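Local coordinates for fervidolysin (Fervidobacterium pennivorans, PDB 1R6V), which degrades keratin into peptides as a subtilisin-like serine protease, allowing the bacterium to grow on native feathers, at residues 157-162 with 262-267; 316-321 with 378-383; 346-351 with 374-379. The protein carries 1 engineered substitution. One frame throughout, in Å; residues are numbered along the deposited sequence.

Interaction 1: residues 157-162 with 262-267; sequences IVAVVD and KVMNHS
Ile157 opens the pairing by accepting the N-H of Lys262 on its carbonyl oxygen, the first rung between two parallel strands whose local axes lie 4.7 Å and 21° apart. Val158 and Val263 share a face of the sheet and lie side by side, Val158 CG2 3.6 Å from Val263 CG1. That methyl of Val263 stands between the backbone N and the carbonyl carbon (chi1 55°), which brings it against Val158. Ala159 makes two rungs: its N reaches Val263 O at 2.9 Å, and its O accepts Asn265 N in a nearly linear approach to the carbonyl. On the other face, Ala159 CB touches Met264 CG at 3.8 Å. Val160 is paired with Asn265 across the strands, but its own backbone bonds go to Met227 and Ile229, so strand 157-162 lies between strands 225-230 and 263-269, parallel to both, in the central sheet of the subtilisin-like catalytic domain. Val161 N donates to Asn265 O over a longer 3.2 Å, while its side chain lies obliquely against His266, Val161 CG2 coming 3.7 Å from His266 CE1; the ring's ND1 is hydrogen-bonded to Trp268 NE1. Asp162, assigned by inference to the charge relay, is linked across through water. One water accepts from Ser267 N and donates to Val161 O and to Asp162 OD2; a second lies 2.7 Å from Asp162 OD2 and within donating range of Asn265 OD1, while Asn265 ND2 is hydrogen-bonded to Thr388 OG1. The chemistry thus changes along the strands, from direct backbone bonds and apolar contacts to a hydrated end, where buried Asp162, Asn265 and Ser267 are joined through solvent next to Ala200, an engineered residue at another inferred charge-relay position.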
loop_
_atom_site.group_PDB
_atom_site.type_symbol
_atom_site.label_atom_id
_atom_site.label_comp_id
_atom_site.label_asym_id
_atom_site.label_seq_id
_atom_site.Cartn_x
_atom_site.Cartn_y
_atom_site.Cartn_z
ATOM N N ILE A 157 -16.208 -14.494 11.476
ATOM C CA ILE A 157 -14.807 -14.903 11.598
ATOM C C ILE A 157 -13.937 -13.647 11.491
ATOM O O ILE A 157 -14.032 -12.894 10.529
ATOM C CB ILE A 157 -14.406 -15.892 10.468
ATOM C CG1 ILE A 157 -15.117 -17.231 10.684
ATOM C CG2 ILE A 157 -12.887 -16.126 10.464
ATOM C CD1 ILE A 157 -14.987 -18.185 9.500
ATOM N N VAL A 158 -13.093 -13.431 12.497
ATOM C CA VAL A 158 -12.202 -12.269 12.528
ATOM C C VAL A 158 -10.758 -12.724 12.355
ATOM O O VAL A 158 -10.270 -13.539 13.157
ATOM C CB VAL A 158 -12.266 -11.569 13.908
ATOM C CG1 VAL A 158 -11.262 -10.428 13.975
ATOM C CG2 VAL A 158 -13.678 -11.078 14.183
ATOM N N ALA A 159 -10.075 -12.203 11.343
ATOM C CA ALA A 159 -8.676 -12.569 11.149
ATOM C C ALA A 159 -7.801 -11.610 11.923
ATOM O O ALA A 159 -7.904 -10.392 11.769
ATOM C CB ALA A 159 -8.293 -12.538 9.676
ATOM N N VAL A 160 -6.953 -12.175 12.777
ATOM C CA VAL A 160 -6.016 -11.371 13.555
ATOM C C VAL A 160 -4.683 -11.563 12.811
ATOM O O VAL A 160 -4.029 -12.596 12.931
ATOM C CB VAL A 160 -5.963 -11.857 15.032
ATOM C CG1 VAL A 160 -4.737 -11.261 15.753
ATOM C CG2 VAL A 160 -7.245 -11.409 15.759
ATOM N N VAL A 161 -4.312 -10.546 12.043
ATOM C CA VAL A 161 -3.113 -10.537 11.188
ATOM C C VAL A 161 -2.064 -9.882 12.055
ATOM O O VAL A 161 -1.966 -8.665 12.135
ATOM C CB VAL A 161 -3.436 -9.757 9.915
ATOM C CG1 VAL A 161 -2.285 -9.897 8.912
ATOM C CG2 VAL A 161 -4.751 -10.317 9.326
ATOM N N ASP A 162 -1.246 -10.733 12.664
ATOM C CA ASP A 162 -0.353 -10.262 13.704
ATOM C C ASP A 162 0.771 -11.293 13.975
ATOM O O ASP A 162 1.248 -11.978 13.059
ATOM C CB ASP A 162 -1.269 -10.124 14.932
ATOM C CG ASP A 162 -0.847 -9.053 15.883
ATOM O OD1 ASP A 162 0.165 -9.256 16.588
ATOM O OD2 ASP A 162 -1.540 -8.008 15.916
ATOM N N LYS A 262 -14.529 -12.129 7.752
ATOM C CA LYS A 262 -15.331 -10.993 7.302
ATOM C C LYS A 262 -14.762 -9.657 7.770
ATOM O O LYS A 262 -15.182 -8.596 7.311
ATOM C CB LYS A 262 -16.789 -11.140 7.750
ATOM C CG LYS A 262 -17.510 -12.296 7.080
ATOM C CD LYS A 262 -17.381 -12.229 5.585
ATOM C CE LYS A 262 -17.952 -13.487 4.937
ATOM N NZ LYS A 262 -17.702 -13.487 3.467
ATOM N N VAL A 263 -13.820 -9.707 8.705
ATOM C CA VAL A 263 -13.150 -8.488 9.150
ATOM C C VAL A 263 -11.748 -8.918 9.596
ATOM O O VAL A 263 -11.559 -10.042 10.069
ATOM C CB VAL A 263 -13.924 -7.770 10.311
ATOM C CG1 VAL A 263 -14.165 -8.733 11.474
ATOM C CG2 VAL A 263 -13.141 -6.543 10.774
ATOM N N MET A 264 -10.756 -8.057 9.365
ATOM C CA MET A 264 -9.365 -8.343 9.765
ATOM C C MET A 264 -8.831 -7.194 10.593
ATOM O O MET A 264 -9.162 -6.042 10.336
ATOM C CB MET A 264 -8.448 -8.482 8.541
ATOM C CG MET A 264 -8.934 -9.515 7.513
ATOM S SD MET A 264 -7.562 -10.123 6.424
ATOM C CE MET A 264 -8.547 -10.740 5.002
ATOM N N ASN A 265 -7.978 -7.518 11.561
ATOM C CA ASN A 265 -7.375 -6.511 12.429
ATOM C C ASN A 265 -5.884 -6.425 12.075
ATOM O O ASN A 265 -5.204 -7.444 12.046
ATOM C CB ASN A 265 -7.554 -6.913 13.898
ATOM C CG ASN A 265 -6.971 -5.877 14.850
ATOM O OD1 ASN A 265 -5.783 -5.933 15.211
ATOM N ND2 ASN A 265 -7.794 -4.911 15.232
ATOM N N HIS A 266 -5.409 -5.220 11.765
ATOM C CA HIS A 266 -4.002 -4.981 11.395
ATOM C C HIS A 266 -3.366 -3.870 12.224
ATOM O O HIS A 266 -3.921 -2.771 12.297
ATOM C CB HIS A 266 -3.880 -4.496 9.947
ATOM C CG HIS A 266 -4.446 -5.433 8.929
ATOM N ND1 HIS A 266 -3.693 -6.422 8.323
ATOM C CD2 HIS A 266 -5.692 -5.525 8.409
ATOM C CE1 HIS A 266 -4.464 -7.087 7.474
ATOM N NE2 HIS A 266 -5.679 -6.560 7.508
ATOM N N SER A 267 -2.209 -4.126 12.820
ATOM C CA SER A 267 -1.519 -3.060 13.547
ATOM C C SER A 267 -0.040 -3.167 13.216
ATOM O O SER A 267 0.796 -3.476 14.073
ATOM C CB SER A 267 -1.750 -3.173 15.050
ATOM O OG SER A 267 -3.102 -2.827 15.344
HETATM O O HOH W 1 -0.899 -6.528 13.476
HETATM O O HOH W 2 -3.971 -7.914 14.656
#

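Interaction 2: residues 316-321 with 378-383; sequences VAALDY and QGTSMA
Ala318 and Ala383 meet in a buried, purely van der Waals contact between a strand of the catalytic domain's central sheet and the first turn of helix 380-397; no hydrogen bond crosses it. Ala383 CB points at the strand and settles against its backbone, 3.7 Å from Ala318 CA and close to Ala317 O and Ala318 CB as well. Val316 closes this side with a single methyl, Val316 CG1 standing 3.9 Å from Ala383 CB; with CG1 anti to the backbone N (chi1 -179°), this branch is the one that meets the helix. Ala318 CB reaches the helix start itself, 3.7 Å from Thr380 CA. The small side chains are consistent with the close approach, the CA atoms of Ala318 and Thr380 being 4.6 Å apart. Gly379 precedes the turn with backbone angles of 143° and 164°, at which a CB would press on the carbonyl oxygen of Gln378 and run into Met382 CE. Its own carbonyl accepts Met382 N at 2.9 Å, while the Ala383 N-H bonds of the turn are weak. The CB of Ser381, assigned by inference as the charge-relay serine, leads away from the strand, on another side of the turn from Ala383. The sequence Gly-Thr-Ser-Met-Ala is the subtilase serine motif. Around the contact, strand 314-322 is bonded to strand 338-343 through Ala317, and through Val316 to Val293 and Ala295, at and just beyond strand 290-294. Thr380 touches Ser294 and makes a weak hydrogen bond to Gly296 O, and Pro103, by inference part of the propeptide, touches Ser381 and Met382.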
loop_
_atom_site.group_PDB
_atom_site.type_symbol
_atom_site.label_atom_id
_atom_site.label_comp_id
_atom_site.label_asym_id
_atom_site.label_seq_id
_atom_site.Cartn_x
_atom_site.Cartn_y
_atom_site.Cartn_z
ATOM N N VAL A 316 -7.825 3.455 12.847
ATOM C CA VAL A 316 -8.219 3.687 14.230
ATOM C C VAL A 316 -7.186 4.363 15.117
ATOM O O VAL A 316 -6.030 3.944 15.163
ATOM C CB VAL A 316 -8.590 2.333 14.880
ATOM C CG1 VAL A 316 -9.036 2.511 16.318
ATOM C CG2 VAL A 316 -9.662 1.647 14.046
ATOM N N ALA A 317 -7.614 5.400 15.829
ATOM C CA ALA A 317 -6.726 6.110 16.743
ATOM C C ALA A 317 -6.908 5.604 18.166
ATOM O O ALA A 317 -7.960 5.081 18.528
ATOM C CB ALA A 317 -7.015 7.598 16.690
ATOM N N ALA A 318 -5.877 5.781 18.988
ATOM C CA ALA A 318 -5.927 5.350 20.382
ATOM C C ALA A 318 -6.443 6.478 21.277
ATOM O O ALA A 318 -5.978 7.616 21.171
ATOM C CB ALA A 318 -4.539 4.936 20.833
ATOM N N LEU A 319 -7.399 6.153 22.142
ATOM C CA LEU A 319 -7.963 7.136 23.065
ATOM C C LEU A 319 -7.631 6.799 24.514
ATOM O O LEU A 319 -7.590 5.637 24.917
ATOM C CB LEU A 319 -9.489 7.208 22.910
ATOM C CG LEU A 319 -10.026 7.640 21.544
ATOM C CD1 LEU A 319 -11.557 7.682 21.588
ATOM C CD2 LEU A 319 -9.473 9.039 21.202
ATOM N N ASP A 320 -7.414 7.851 25.297
ATOM C CA ASP A 320 -7.107 7.745 26.717
ATOM C C ASP A 320 -8.277 8.492 27.378
ATOM O O ASP A 320 -9.122 9.070 26.694
ATOM C CB ASP A 320 -5.769 8.469 26.955
ATOM C CG ASP A 320 -5.245 8.347 28.384
ATOM O OD1 ASP A 320 -5.777 7.554 29.185
ATOM O OD2 ASP A 320 -4.264 9.062 28.697
ATOM N N TYR A 321 -8.354 8.467 28.694
ATOM C CA TYR A 321 -9.408 9.205 29.373
ATOM C C TYR A 321 -8.756 9.731 30.644
ATOM O O TYR A 321 -8.206 8.961 31.420
ATOM C CB TYR A 321 -10.580 8.292 29.729
ATOM C CG TYR A 321 -11.732 9.032 30.356
ATOM C CD1 TYR A 321 -12.707 9.648 29.567
ATOM C CD2 TYR A 321 -11.827 9.154 31.747
ATOM C CE1 TYR A 321 -13.755 10.369 30.144
ATOM C CE2 TYR A 321 -12.867 9.871 32.338
ATOM C CZ TYR A 321 -13.830 10.476 31.534
ATOM O OH TYR A 321 -14.871 11.185 32.111
ATOM N N GLN A 378 -0.976 -0.503 26.241
ATOM C CA GLN A 378 -1.397 0.780 25.716
ATOM C C GLN A 378 -0.859 0.864 24.294
ATOM O O GLN A 378 0.170 0.267 23.977
ATOM C CB GLN A 378 -0.820 1.898 26.580
ATOM C CG GLN A 378 -0.738 3.245 25.934
ATOM C CD GLN A 378 0.323 4.112 26.612
ATOM O OE1 GLN A 378 0.225 4.406 27.797
ATOM N NE2 GLN A 378 1.343 4.514 25.859
ATOM N N GLY A 379 -1.573 1.574 23.430
ATOM C CA GLY A 379 -1.110 1.734 22.070
ATOM C C GLY A 379 -2.253 1.710 21.083
ATOM O O GLY A 379 -3.365 1.291 21.415
ATOM N N THR A 380 -1.980 2.168 19.870
ATOM C CA THR A 380 -3.014 2.157 18.853
ATOM C C THR A 380 -3.365 0.697 18.542
ATOM O O THR A 380 -4.471 0.393 18.088
ATOM C CB THR A 380 -2.546 2.891 17.584
ATOM O OG1 THR A 380 -2.018 4.177 17.949
ATOM C CG2 THR A 380 -3.716 3.114 16.665
ATOM N N SER A 381 -2.444 -0.221 18.832
ATOM C CA SER A 381 -2.724 -1.633 18.565
ATOM C C SER A 381 -3.735 -2.181 19.582
ATOM O O SER A 381 -4.311 -3.261 19.401
ATOM C CB SER A 381 -1.430 -2.459 18.594
ATOM O OG SER A 381 -0.898 -2.547 19.900
ATOM N N MET A 382 -3.944 -1.438 20.667
ATOM C CA MET A 382 -4.913 -1.840 21.678
ATOM C C MET A 382 -6.282 -1.228 21.331
ATOM O O MET A 382 -7.325 -1.712 21.772
ATOM C CB MET A 382 -4.462 -1.373 23.075
ATOM C CG MET A 382 -3.622 -2.394 23.836
ATOM S SD MET A 382 -2.153 -2.896 22.875
ATOM C CE MET A 382 -1.633 -1.300 22.288
ATOM N N ALA A 383 -6.266 -0.164 20.539
ATOM C CA ALA A 383 -7.507 0.506 20.144
ATOM C C ALA A 383 -8.177 -0.210 18.973
ATOM O O ALA A 383 -9.388 -0.451 18.971
ATOM C CB ALA A 383 -7.208 1.963 19.751
#

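Interaction 3: residues 346-351 with 374-379; sequences TILSTV and YDYYQG
Strands 347-350 and 374-378 pair antiparallel, with Ile347-Tyr377 and Ser349-Asp375 as hydrogen-bonded pairs and Leu348-Tyr376 as the non-hydrogen-bonded pair between them; the local axes are turned 135° apart. Four backbone bonds link the strands, Ile347 N reaching Tyr377 O at 2.9 Å and Asp375 N reaching Ser349 O at 3.0 Å, but Tyr377 N meets Ile347 O from above the carbonyl plane. Thr346 and Ile347 both face Tyr377 in a G1 beta bulge, Thr346 having left-handed backbone angles. Leu348 and Tyr376 meet on one face of the sheet. Leu348 CG is anti to the backbone N (chi1 178°), and Leu348 CD1 sits over the centre of the Tyr376 ring, 3.7 Å from the centroid and 10° off the normal, a CH-pi contact; the same methyl lies 3.8 Å from Tyr374 CB. Replacing Tyr376 by an alanine would probably leave this methyl without its aromatic partner and Glu134 OE1 without the hydroxyl it binds. Tyr377 lies on the other face, and Val351 CG1 approaches its OH at 3.5 Å. Tyr377 OH is hydrogen-bonded to Ser199 OG, and the Tyr377 ring stacks on His203. Thr350 CG2 meets Tyr374 CE2 at 3.7 Å. Tyr374 OH is hydrogen-bonded to OD2 of the calcium ligand Asp171, so this three-stranded antiparallel sheet, completed by strand 104-105, which by inference belongs to the propeptide, borders the calcium site in the second shell.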
loop_
_atom_site.group_PDB
_atom_site.type_symbol
_atom_site.label_atom_id
_atom_site.label_comp_id
_atom_site.label_asym_id
_atom_site.label_seq_id
_atom_site.Cartn_x
_atom_site.Cartn_y
_atom_site.Cartn_z
ATOM N N THR A 346 -4.312 1.357 29.085
ATOM C CA THR A 346 -4.726 0.532 30.217
ATOM C C THR A 346 -5.781 -0.499 29.805
ATOM O O THR A 346 -6.834 -0.631 30.427
ATOM C CB THR A 346 -5.264 1.420 31.372
ATOM O OG1 THR A 346 -4.374 2.529 31.554
ATOM C CG2 THR A 346 -5.326 0.625 32.684
ATOM N N ILE A 347 -5.470 -1.234 28.744
ATOM C CA ILE A 347 -6.359 -2.264 28.234
ATOM C C ILE A 347 -5.887 -3.631 28.725
ATOM O O ILE A 347 -4.831 -4.134 28.305
ATOM C CB ILE A 347 -6.377 -2.284 26.690
ATOM C CG1 ILE A 347 -6.776 -0.906 26.141
ATOM C CG2 ILE A 347 -7.330 -3.384 26.197
ATOM C CD1 ILE A 347 -8.104 -0.366 26.670
ATOM N N LEU A 348 -6.698 -4.231 29.591
ATOM C CA LEU A 348 -6.424 -5.533 30.166
ATOM C C LEU A 348 -6.883 -6.626 29.206
ATOM O O LEU A 348 -8.023 -6.611 28.764
ATOM C CB LEU A 348 -7.171 -5.680 31.497
ATOM C CG LEU A 348 -6.994 -7.041 32.179
ATOM C CD1 LEU A 348 -5.507 -7.248 32.506
ATOM C CD2 LEU A 348 -7.836 -7.093 33.473
ATOM N N SER A 349 -5.982 -7.551 28.880
ATOM C CA SER A 349 -6.327 -8.657 27.995
ATOM C C SER A 349 -5.406 -9.854 28.185
ATOM O O SER A 349 -4.469 -9.828 28.988
ATOM C CB SER A 349 -6.293 -8.222 26.538
ATOM O OG SER A 349 -6.916 -9.228 25.723
ATOM N N THR A 350 -5.702 -10.899 27.423
ATOM C CA THR A 350 -4.968 -12.154 27.438
ATOM C C THR A 350 -3.569 -12.060 26.819
ATOM O O THR A 350 -3.383 -11.388 25.809
ATOM C CB THR A 350 -5.761 -13.223 26.642
ATOM O OG1 THR A 350 -6.195 -12.660 25.394
ATOM C CG2 THR A 350 -6.996 -13.668 27.407
ATOM N N VAL A 351 -2.578 -12.693 27.449
ATOM C CA VAL A 351 -1.242 -12.747 26.860
ATOM C C VAL A 351 -0.835 -14.215 26.950
ATOM O O VAL A 351 -1.389 -14.973 27.754
ATOM C CB VAL A 351 -0.172 -11.834 27.563
ATOM C CG1 VAL A 351 -0.573 -10.365 27.425
ATOM C CG2 VAL A 351 0.031 -12.231 29.025
ATOM N N TYR A 374 -2.493 -12.471 32.048
ATOM C CA TYR A 374 -3.039 -11.235 31.492
ATOM C C TYR A 374 -2.074 -10.093 31.694
ATOM O O TYR A 374 -1.178 -10.175 32.526
ATOM C CB TYR A 374 -4.335 -10.861 32.220
ATOM C CG TYR A 374 -5.419 -11.893 32.097
ATOM C CD1 TYR A 374 -5.413 -13.047 32.880
ATOM C CD2 TYR A 374 -6.426 -11.741 31.142
ATOM C CE1 TYR A 374 -6.376 -14.031 32.706
ATOM C CE2 TYR A 374 -7.389 -12.711 30.957
ATOM C CZ TYR A 374 -7.359 -13.857 31.735
ATOM O OH TYR A 374 -8.295 -14.831 31.513
ATOM N N ASP A 375 -2.266 -9.021 30.935
ATOM C CA ASP A 375 -1.435 -7.838 31.111
ATOM C C ASP A 375 -2.173 -6.631 30.579
ATOM O O ASP A 375 -3.102 -6.750 29.766
ATOM C CB ASP A 375 -0.069 -7.959 30.403
ATOM C CG ASP A 375 1.043 -7.234 31.164
ATOM O OD1 ASP A 375 0.705 -6.395 32.036
ATOM O OD2 ASP A 375 2.244 -7.500 30.886
ATOM N N TYR A 376 -1.747 -5.468 31.043
ATOM C CA TYR A 376 -2.331 -4.194 30.642
ATOM C C TYR A 376 -1.415 -3.534 29.612
ATOM O O TYR A 376 -0.248 -3.276 29.891
ATOM C CB TYR A 376 -2.466 -3.245 31.844
ATOM C CG TYR A 376 -3.279 -3.785 32.996
ATOM C CD1 TYR A 376 -2.705 -4.662 33.906
ATOM C CD2 TYR A 376 -4.612 -3.420 33.180
ATOM C CE1 TYR A 376 -3.420 -5.167 34.971
ATOM C CE2 TYR A 376 -5.349 -3.931 34.261
ATOM C CZ TYR A 376 -4.733 -4.805 35.145
ATOM O OH TYR A 376 -5.416 -5.346 36.206
ATOM N N TYR A 377 -1.957 -3.242 28.435
ATOM C CA TYR A 377 -1.189 -2.616 27.369
ATOM C C TYR A 377 -1.781 -1.269 26.964
ATOM O O TYR A 377 -2.936 -0.950 27.268
ATOM C CB TYR A 377 -1.183 -3.495 26.109
ATOM C CG TYR A 377 -0.353 -4.758 26.171
ATOM C CD1 TYR A 377 0.446 -5.055 27.274
ATOM C CD2 TYR A 377 -0.352 -5.643 25.096
ATOM C CE1 TYR A 377 1.239 -6.212 27.306
ATOM C CE2 TYR A 377 0.424 -6.799 25.112
ATOM C CZ TYR A 377 1.218 -7.081 26.215
ATOM O OH TYR A 377 1.983 -8.235 26.236
ATOM N N GLN A 378 -0.976 -0.503 26.241
ATOM C CA GLN A 378 -1.397 0.780 25.716
ATOM C C GLN A 378 -0.859 0.864 24.294
ATOM O O GLN A 378 0.170 0.267 23.977
ATOM C CB GLN A 378 -0.820 1.898 26.580
ATOM C CG GLN A 378 -0.738 3.245 25.934
ATOM C CD GLN A 378 0.323 4.112 26.612
ATOM O OE1 GLN A 378 0.225 4.406 27.797
ATOM N NE2 GLN A 378 1.343 4.514 25.859
ATOM N N GLY A 379 -1.573 1.574 23.430
ATOM C CA GLY A 379 -1.110 1.734 22.070
ATOM C C GLY A 379 -2.253 1.710 21.083
ATOM O O GLY A 379 -3.365 1.291 21.415
#

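How the interactions relate
All three contacts are largely buried in the catalytic domain. Interaction 1 lies closest to the centre of the chain, about 17 Å away, and interaction 3 farthest, about 29 Å, beside the calcium site. Interactions 1 and 2 reach the same sheet, one by strand pairing and the other by a helix resting on it, and meet where Ser267 OG lies 3.5 Å from Ser381 CA. Interactions 2 and 3 share Gln378 and Gly379, since strand 374-378 leads into helix 380-397. Interactions 1 and 3 are both strand pairings held by four backbone bonds, the first with bridging waters and the third with tyrosine side chains; interaction 2 has only small apolar contacts.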